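Glutathione S-transferase (Sulfitobacter, PDB 4GF0) binds glutathione and, as a glutathione transferase homolog, probably catalyses its conjugation to electrophilic compounds. Local coordinates at residues A[13-26]-A[68-82]. Residues are numbered along the deposited sequence; the frame is centred on the assembly and turned at random.
Sequences ISVAVAIAIEEAAL and TGALLDYVAAIAPKA. With GSH (glutathione), chain D.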
ATOM      1  N   ILE A  13       5.666  -7.064  -9.240  1.00 15.61           N
ATOM      2  CA  ILE A  13       5.601  -5.671  -8.826  1.00 13.64           C
ATOM      3  C   ILE A  13       6.963  -5.122  -8.385  1.00 14.30           C
ATOM      4  O   ILE A  13       7.182  -3.906  -8.401  1.00 15.24           O
ATOM      5  CB  ILE A  13       4.544  -5.464  -7.714  1.00 14.38           C
ATOM      6  CG1 ILE A  13       4.122  -3.994  -7.627  1.00 16.07           C
ATOM      7  CG2 ILE A  13       5.046  -6.009  -6.366  1.00 16.81           C
ATOM      8  CD1 ILE A  13       3.547  -3.464  -8.945  1.00 20.77           C
ATOM      9  N   SER A  14       7.876  -6.014  -7.997  1.00 12.32           N
ATOM     10  CA  SER A  14       9.235  -5.614  -7.626  1.00 11.70           C
ATOM     11  C   SER A  14       9.919  -4.836  -8.740  1.00 13.12           C
ATOM     12  O   SER A  14      10.828  -4.037  -8.478  1.00 13.81           O
ATOM     13  CB  SER A  14      10.089  -6.839  -7.277  1.00 16.92           C
ATOM     14  OG  SER A  14      10.081  -7.801  -8.329  1.00 16.52           O
ATOM     15  N   VAL A  15       9.509  -5.074  -9.984  1.00  9.97           N
ATOM     16  CA  VAL A  15      10.134  -4.403 -11.118  1.00 11.98           C
ATOM     17  C   VAL A  15       9.886  -2.890 -11.080  1.00 13.00           C
ATOM     18  O   VAL A  15      10.692  -2.110 -11.600  1.00 12.74           O
ATOM     19  CB  VAL A  15       9.690  -5.029 -12.468  1.00 17.62           C
ATOM     20  CG1 VAL A  15      10.383  -4.361 -13.637  1.00 17.88           C
ATOM     21  CG2 VAL A  15      10.002  -6.531 -12.476  1.00 19.43           C
ATOM     22  N   ALA A  16       8.791  -2.470 -10.447  1.00 12.63           N
ATOM     23  CA  ALA A  16       8.509  -1.041 -10.308  1.00 12.52           C
ATOM     24  C   ALA A  16       9.635  -0.349  -9.546  1.00 15.70           C
ATOM     25  O   ALA A  16      10.006   0.785  -9.851  1.00 11.46           O
ATOM     26  CB  ALA A  16       7.168  -0.807  -9.602  1.00 11.89           C
ATOM     27  N   VAL A  17      10.179  -1.029  -8.545  1.00 12.42           N
ATOM     28  CA  VAL A  17      11.238  -0.432  -7.748  1.00 11.12           C
ATOM     29  C   VAL A  17      12.507  -0.339  -8.593  1.00 10.31           C
ATOM     30  O   VAL A  17      13.216   0.667  -8.556  1.00 10.32           O
ATOM     31  CB  VAL A  17      11.471  -1.231  -6.446  1.00 12.32           C
ATOM     32  CG1 VAL A  17      12.591  -0.590  -5.613  1.00 10.28           C
ATOM     33  CG2 VAL A  17      10.180  -1.293  -5.627  1.00  8.97           C
ATOM     34  N   ALA A  18      12.787  -1.377  -9.377  1.00 10.90           N
ATOM     35  CA  ALA A  18      13.959  -1.346 -10.251  1.00 10.43           C
ATOM     36  C   ALA A  18      13.879  -0.174 -11.229  1.00 10.38           C
ATOM     37  O   ALA A  18      14.863   0.540 -11.452  1.00 12.29           O
ATOM     38  CB  ALA A  18      14.095  -2.654 -10.998  1.00 11.49           C
ATOM     39  N   ILE A  19      12.699   0.032 -11.791  1.00 12.83           N
ATOM     40  CA  ILE A  19      12.494   1.142 -12.713  1.00 12.52           C
ATOM     41  C   ILE A  19      12.801   2.471 -12.025  1.00 12.85           C
ATOM     42  O   ILE A  19      13.474   3.327 -12.598  1.00 11.82           O
ATOM     43  CB  ILE A  19      11.074   1.133 -13.259  1.00 11.83           C
ATOM     44  CG1 ILE A  19      10.923  -0.071 -14.189  1.00 12.28           C
ATOM     45  CG2 ILE A  19      10.773   2.433 -14.036  1.00 13.63           C
ATOM     46  CD1 ILE A  19       9.459  -0.371 -14.593  1.00 13.64           C
ATOM     47  N   ALA A  20      12.325   2.639 -10.796  1.00 11.21           N
ATOM     48  CA  ALA A  20      12.590   3.871 -10.063  1.00 13.80           C
ATOM     49  C   ALA A  20      14.075   4.068  -9.783  1.00 11.16           C
ATOM     50  O   ALA A  20      14.582   5.190  -9.873  1.00 10.90           O
ATOM     51  CB  ALA A  20      11.791   3.915  -8.767  1.00  9.22           C
ATOM     52  N   ILE A  21      14.771   2.984  -9.445  1.00  9.38           N
ATOM     53  CA  ILE A  21      16.197   3.083  -9.170  1.00  9.50           C
ATOM     54  C   ILE A  21      16.937   3.496 -10.438  1.00 12.78           C
ATOM     55  O   ILE A  21      17.869   4.300 -10.389  1.00 13.73           O
ATOM     56  CB  ILE A  21      16.777   1.768  -8.619  1.00 10.57           C
ATOM     57  CG1 ILE A  21      16.113   1.449  -7.277  1.00 10.73           C
ATOM     58  CG2 ILE A  21      18.277   1.937  -8.379  1.00 12.51           C
ATOM     59  CD1 ILE A  21      16.444   0.065  -6.716  1.00 14.62           C
ATOM     60  N   GLU A  22      16.510   2.958 -11.579  1.00 11.77           N
ATOM     61  CA  GLU A  22      17.093   3.366 -12.854  1.00 13.87           C
ATOM     62  C   GLU A  22      16.839   4.846 -13.142  1.00 13.72           C
ATOM     63  O   GLU A  22      17.731   5.556 -13.622  1.00 14.40           O
ATOM     64  CB  GLU A  22      16.542   2.516 -14.008  1.00 15.01           C
ATOM     65  CG  GLU A  22      16.803   1.021 -13.878  1.00 15.34           C
ATOM     66  CD  GLU A  22      18.211   0.615 -14.266  1.00 24.29           C
ATOM     67  OE1 GLU A  22      19.010   1.490 -14.677  1.00 25.94           O
ATOM     68  OE2 GLU A  22      18.522  -0.595 -14.170  1.00 21.74           O
ATOM     69  N   GLU A  23      15.626   5.314 -12.859  1.00 12.68           N
ATOM     70  CA  GLU A  23      15.290   6.720 -13.078  1.00 11.81           C
ATOM     71  C   GLU A  23      16.167   7.600 -12.197  1.00 16.06           C
ATOM     72  O   GLU A  23      16.539   8.702 -12.589  1.00 16.41           O
ATOM     73  CB  GLU A  23      13.815   6.998 -12.760  1.00 14.43           C
ATOM     74  CG  GLU A  23      12.821   6.445 -13.755  1.00 14.32           C
ATOM     75  CD  GLU A  23      12.755   7.273 -15.034  1.00 16.38           C
ATOM     76  OE1 GLU A  23      13.058   8.491 -14.984  1.00 17.16           O
ATOM     77  OE2 GLU A  23      12.394   6.709 -16.095  1.00 17.22           O
ATOM     78  N   ALA A  24      16.500   7.095 -11.013  1.00 13.42           N
ATOM     79  CA  ALA A  24      17.314   7.827 -10.039  1.00 15.35           C
ATOM     80  C   ALA A  24      18.800   7.825 -10.394  1.00 16.98           C
ATOM     81  O   ALA A  24      19.607   8.508  -9.739  1.00 16.57           O
ATOM     82  CB  ALA A  24      17.114   7.242  -8.652  1.00 16.92           C
ATOM     83  N   ALA A  25      19.151   7.054 -11.422  1.00 15.35           N
ATOM     84  CA  ALA A  25      20.532   6.885 -11.867  1.00 20.91           C
ATOM     85  C   ALA A  25      21.432   6.350 -10.758  1.00 23.31           C
ATOM     86  O   ALA A  25      22.594   6.735 -10.654  1.00 23.37           O
ATOM     87  CB  ALA A  25      21.088   8.206 -12.418  1.00 21.73           C
ATOM     88  N   LEU A  26      20.903   5.447  -9.940  1.00 13.92           N
ATOM     89  CA  LEU A  26      21.693   4.859  -8.870  1.00 15.79           C
ATOM     90  C   LEU A  26      22.183   3.477  -9.278  1.00 17.57           C
ATOM     91  O   LEU A  26      21.486   2.749  -9.985  1.00 18.20           O
ATOM     92  CB  LEU A  26      20.861   4.751  -7.595  1.00 16.98           C
ATOM     93  CG  LEU A  26      20.479   6.087  -6.964  1.00 24.79           C
ATOM     94  CD1 LEU A  26      19.519   5.868  -5.810  1.00 23.10           C
ATOM     95  CD2 LEU A  26      21.742   6.780  -6.491  1.00 22.57           C
ATOM     96  N   THR A  68       6.333  -2.288  -1.889  1.00 10.00           N
ATOM     97  CA  THR A  68       6.668  -1.517  -3.078  1.00 10.32           C
ATOM     98  C   THR A  68       6.536  -0.002  -2.878  1.00  9.75           C
ATOM     99  O   THR A  68       7.465   0.751  -3.179  1.00 11.12           O
ATOM    100  CB  THR A  68       5.796  -1.977  -4.250  1.00 11.61           C
ATOM    101  OG1 THR A  68       6.049  -3.369  -4.490  1.00 13.08           O
ATOM    102  CG2 THR A  68       6.116  -1.188  -5.525  1.00 11.55           C
ATOM    103  N   GLY A  69       5.402   0.454  -2.355  1.00 10.24           N
ATOM    104  CA  GLY A  69       5.179   1.888  -2.244  1.00 10.01           C
ATOM    105  C   GLY A  69       6.176   2.556  -1.316  1.00 10.17           C
ATOM    106  O   GLY A  69       6.600   3.694  -1.548  1.00  8.89           O
ATOM    107  N   ALA A  70       6.546   1.857  -0.245  1.00 10.77           N
ATOM    108  CA  ALA A  70       7.523   2.381   0.706  1.00 10.21           C
ATOM    109  C   ALA A  70       8.899   2.454   0.058  1.00 10.43           C
ATOM    110  O   ALA A  70       9.643   3.422   0.251  1.00 10.49           O
ATOM    111  CB  ALA A  70       7.563   1.503   1.974  1.00  9.81           C
ATOM    112  N   LEU A  71       9.239   1.439  -0.730  1.00  9.06           N
ATOM    113  CA  LEU A  71      10.537   1.419  -1.411  1.00  8.63           C
ATOM    114  C   LEU A  71      10.627   2.516  -2.456  1.00  9.60           C
ATOM    115  O   LEU A  71      11.685   3.083  -2.669  1.00  8.88           O
ATOM    116  CB  LEU A  71      10.756   0.076  -2.109  1.00  6.98           C
ATOM    117  CG  LEU A  71      10.779  -1.160  -1.209  1.00 19.03           C
ATOM    118  CD1 LEU A  71      11.310  -2.378  -1.956  1.00 14.11           C
ATOM    119  CD2 LEU A  71      11.616  -0.875  -0.015  1.00 28.24           C
ATOM    120  N   LEU A  72       9.521   2.781  -3.143  1.00  8.77           N
ATOM    121  CA  LEU A  72       9.502   3.857  -4.141  1.00  8.73           C
ATOM    122  C   LEU A  72       9.740   5.216  -3.475  1.00  7.43           C
ATOM    123  O   LEU A  72      10.569   6.016  -3.932  1.00  7.74           O
ATOM    124  CB  LEU A  72       8.174   3.847  -4.913  1.00 10.32           C
ATOM    125  CG  LEU A  72       7.969   2.696  -5.904  1.00  7.82           C
ATOM    126  CD1 LEU A  72       6.507   2.671  -6.420  1.00  9.52           C
ATOM    127  CD2 LEU A  72       8.936   2.838  -7.062  1.00 10.95           C
ATOM    128  N   ASP A  73       9.037   5.495  -2.384  1.00  7.57           N
ATOM    129  CA  ASP A  73       9.287   6.743  -1.659  1.00  8.28           C
ATOM    130  C   ASP A  73      10.715   6.804  -1.113  1.00 10.74           C
ATOM    131  O   ASP A  73      11.321   7.871  -1.066  1.00  9.23           O
ATOM    132  CB  ASP A  73       8.250   6.962  -0.538  1.00 11.80           C
ATOM    133  CG  ASP A  73       7.266   8.072  -0.870  1.00 16.28           C
ATOM    134  OD1 ASP A  73       7.719   9.162  -1.290  1.00 14.87           O
ATOM    135  OD2 ASP A  73       6.040   7.856  -0.734  1.00 17.46           O
ATOM    136  N   TYR A  74      11.265   5.661  -0.712  1.00  8.02           N
ATOM    137  CA  TYR A  74      12.650   5.635  -0.245  1.00 10.08           C
ATOM    138  C   TYR A  74      13.638   6.036  -1.351  1.00  9.65           C
ATOM    139  O   TYR A  74      14.542   6.861  -1.139  1.00  9.11           O
ATOM    140  CB  TYR A  74      13.019   4.260   0.348  1.00  9.45           C
ATOM    141  CG  TYR A  74      14.445   4.266   0.844  1.00  9.04           C
ATOM    142  CD1 TYR A  74      14.759   4.815   2.072  1.00  8.76           C
ATOM    143  CD2 TYR A  74      15.475   3.753   0.070  1.00 11.30           C
ATOM    144  CE1 TYR A  74      16.074   4.855   2.528  1.00 11.93           C
ATOM    145  CE2 TYR A  74      16.797   3.802   0.514  1.00 11.87           C
ATOM    146  CZ  TYR A  74      17.079   4.342   1.739  1.00 13.25           C
ATOM    147  OH  TYR A  74      18.382   4.404   2.186  1.00 12.46           O
ATOM    148  N   VAL A  75      13.463   5.461  -2.534  1.00  9.62           N
ATOM    149  CA  VAL A  75      14.320   5.796  -3.668  1.00  9.43           C
ATOM    150  C   VAL A  75      14.269   7.285  -3.979  1.00  8.48           C
ATOM    151  O   VAL A  75      15.295   7.923  -4.208  1.00 11.33           O
ATOM    152  CB  VAL A  75      13.963   4.971  -4.907  1.00 10.41           C
ATOM    153  CG1 VAL A  75      14.743   5.505  -6.132  1.00 10.67           C
ATOM    154  CG2 VAL A  75      14.319   3.517  -4.641  1.00 13.69           C
ATOM    155  N   ALA A  76      13.067   7.848  -3.961  1.00  9.78           N
ATOM    156  CA  ALA A  76      12.923   9.276  -4.205  1.00 10.19           C
ATOM    157  C   ALA A  76      13.645  10.089  -3.138  1.00 11.96           C
ATOM    158  O   ALA A  76      14.269  11.116  -3.438  1.00 11.19           O
ATOM    159  CB  ALA A  76      11.443   9.645  -4.254  1.00 10.84           C
ATOM    160  N   ALA A  77      13.590   9.608  -1.899  1.00 12.18           N
ATOM    161  CA  ALA A  77      14.155  10.340  -0.767  1.00 10.88           C
ATOM    162  C   ALA A  77      15.677  10.366  -0.837  1.00 12.74           C
ATOM    163  O   ALA A  77      16.307  11.342  -0.420  1.00 15.91           O
ATOM    164  CB  ALA A  77      13.707   9.711   0.551  1.00 10.99           C
ATOM    165  N   ILE A  78      16.273   9.292  -1.353  1.00 10.73           N
ATOM    166  CA  ILE A  78      17.739   9.246  -1.481  1.00  9.26           C
ATOM    167  C   ILE A  78      18.267   9.763  -2.816  1.00 14.21           C
ATOM    168  O   ILE A  78      19.475   9.890  -3.010  1.00 15.15           O
ATOM    169  CB  ILE A  78      18.316   7.840  -1.205  1.00 14.34           C
ATOM    170  CG1 ILE A  78      17.760   6.825  -2.210  1.00 16.34           C
ATOM    171  CG2 ILE A  78      18.031   7.431   0.247  1.00 18.71           C
ATOM    172  CD1 ILE A  78      18.435   5.461  -2.170  1.00 21.18           C
ATOM    173  N   ALA A  79      17.369  10.059  -3.742  1.00 12.03           N
ATOM    174  CA  ALA A  79      17.759  10.645  -5.023  1.00 13.44           C
ATOM    175  C   ALA A  79      16.864  11.815  -5.404  1.00 15.78           C
ATOM    176  O   ALA A  79      16.154  11.753  -6.404  1.00 17.81           O
ATOM    177  CB  ALA A  79      17.717   9.597  -6.103  1.00 15.94           C
ATOM    178  N   PRO A  80      16.897  12.896  -4.607  1.00 19.09           N
ATOM    179  CA  PRO A  80      15.989  14.033  -4.829  1.00 20.29           C
ATOM    180  C   PRO A  80      16.151  14.687  -6.194  1.00 24.49           C
ATOM    181  O   PRO A  80      15.199  15.266  -6.715  1.00 26.51           O
ATOM    182  CB  PRO A  80      16.391  15.024  -3.730  1.00 26.93           C
ATOM    183  CG  PRO A  80      17.806  14.654  -3.377  1.00 25.87           C
ATOM    184  CD  PRO A  80      17.862  13.156  -3.522  1.00 23.64           C
ATOM    185  N   LYS A  81      17.341  14.599  -6.775  1.00 22.34           N
ATOM    186  CA  LYS A  81      17.584  15.242  -8.065  1.00 23.18           C
ATOM    187  C   LYS A  81      16.796  14.608  -9.221  1.00 19.32           C
ATOM    188  O   LYS A  81      16.633  15.218 -10.271  1.00 23.79           O
ATOM    189  CB  LYS A  81      19.092  15.308  -8.340  1.00 32.35           C
ATOM    190  CG  LYS A  81      19.815  16.180  -7.300  1.00 43.46           C
ATOM    191  CD  LYS A  81      21.306  15.890  -7.181  1.00 47.81           C
ATOM    192  CE  LYS A  81      21.994  16.876  -6.222  1.00 45.38           C
ATOM    193  NZ  LYS A  81      21.523  16.832  -4.794  1.00 37.41           N
ATOM    194  N   ALA A  82      16.261  13.407  -9.006  1.00 19.12           N
ATOM    195  CA  ALA A  82      15.446  12.752 -10.028  1.00 21.27           C
ATOM    196  C   ALA A  82      14.054  13.371 -10.120  1.00 18.07           C
ATOM    197  O   ALA A  82      13.335  13.129 -11.084  1.00 22.37           O
ATOM    198  CB  ALA A  82      15.337  11.264  -9.756  1.00 21.04           C
TER
HETATM  199  N1  GSH D 302       1.986  -5.444  -0.765  1.00 17.62           N
HETATM  200  CA1 GSH D 302       3.178  -6.006  -1.358  1.00 18.42           C
HETATM  201  C1  GSH D 302       3.945  -4.937  -2.070  1.00 20.22           C
HETATM  202  O11 GSH D 302       5.206  -4.963  -2.084  1.00 14.13           O
HETATM  203  O12 GSH D 302       3.333  -4.019  -2.680  1.00 17.94           O
HETATM  204  CB1 GSH D 302       2.806  -7.065  -2.369  1.00 17.64           C
HETATM  205  CG1 GSH D 302       4.046  -7.934  -2.595  1.00 13.14           C
HETATM  206  CD1 GSH D 302       3.651  -9.177  -3.400  1.00 16.92           C
HETATM  207  OE1 GSH D 302       2.623  -9.803  -3.136  1.00 15.45           O
HETATM  208  N2  GSH D 302       4.517  -9.607  -4.494  1.00 16.71           N
HETATM  209  CA2 GSH D 302       4.166 -10.781  -5.255  1.00 17.77           C
HETATM  210  C2  GSH D 302       4.810 -11.965  -4.583  1.00 19.24           C
HETATM  211  O2  GSH D 302       5.861 -11.841  -3.967  1.00 17.38           O
HETATM  212  CB2 GSH D 302       4.664 -10.678  -6.661  1.00 18.11           C
HETATM  213  SG2 GSH D 302       3.788  -9.382  -7.519  1.00 22.17           S
HETATM  214  N3  GSH D 302       4.191 -13.283  -4.632  1.00 16.98           N
HETATM  215  CA3 GSH D 302       4.864 -14.395  -3.972  1.00 15.92           C
HETATM  216  C3  GSH D 302       3.878 -15.307  -3.286  1.00 25.11           C
HETATM  217  O31 GSH D 302       2.705 -14.907  -3.037  1.00 22.91           O
HETATM  218  O32 GSH D 302       4.233 -16.479  -2.938  1.00 22.34           O
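I13 meets T68 where two nearly parallel helices begin, beside the bound glutathione. The CG2 methyl of I13 lies 3.4 Å from OG1 of T68 and also borders the glutathione sulfur, SG2. CG1 of I13, anti to the backbone N (chi1 -160°), runs past both OG1 and CG2 of T68. The hydroxyl of T68 is turned beside its own backbone N (chi1 -60°), which lets both groups grip one oxygen of the gamma-glutamyl carboxylate. T68 N donates to O11 of glutathione at 2.9 Å, and T68 OG1 donates to the same oxygen at 3.0 Å. An alanine in place of I13 would lack CG1 and CG2, which would probably leave a gap beside the T68 hydroxyl and the ligand sulfur.

Further along, the interface is apolar, with no hydrogen bond between the segments. V17 lays both methyls against CB of L71, the closer being CG2 at 3.8 Å. L72 reaches across with CD2, which presses tightly on CB of A20 at 3.5 Å and also touches the A16 carbonyl oxygen. V75 splits its branches: CG2 meets CG1 of I21, the two side chains crossing at about a right angle, while CG1 packs on CB of A24. Small residues close the far end, where CB of A24 lies 3.5 Å from CB of A79. There L26, just after the Schellman turn at A25, brings CD1 to CD1 of I78.

The axes of helices 14-23 and 68-78 come within 9.3 Å, their N-to-C directions 5° apart. Both belong to the thioredoxin-like N-terminal domain, and V17 and I78 rest on strand 4-8 of its sheet. I13 and L72 touch Y165 of helix 162-170, in the C-terminal helical domain. I13, T68 and Y165 all line the glutathione pocket, so the two domains meet here at the ligand. A70, Y74 and A77 pack on the second subunit.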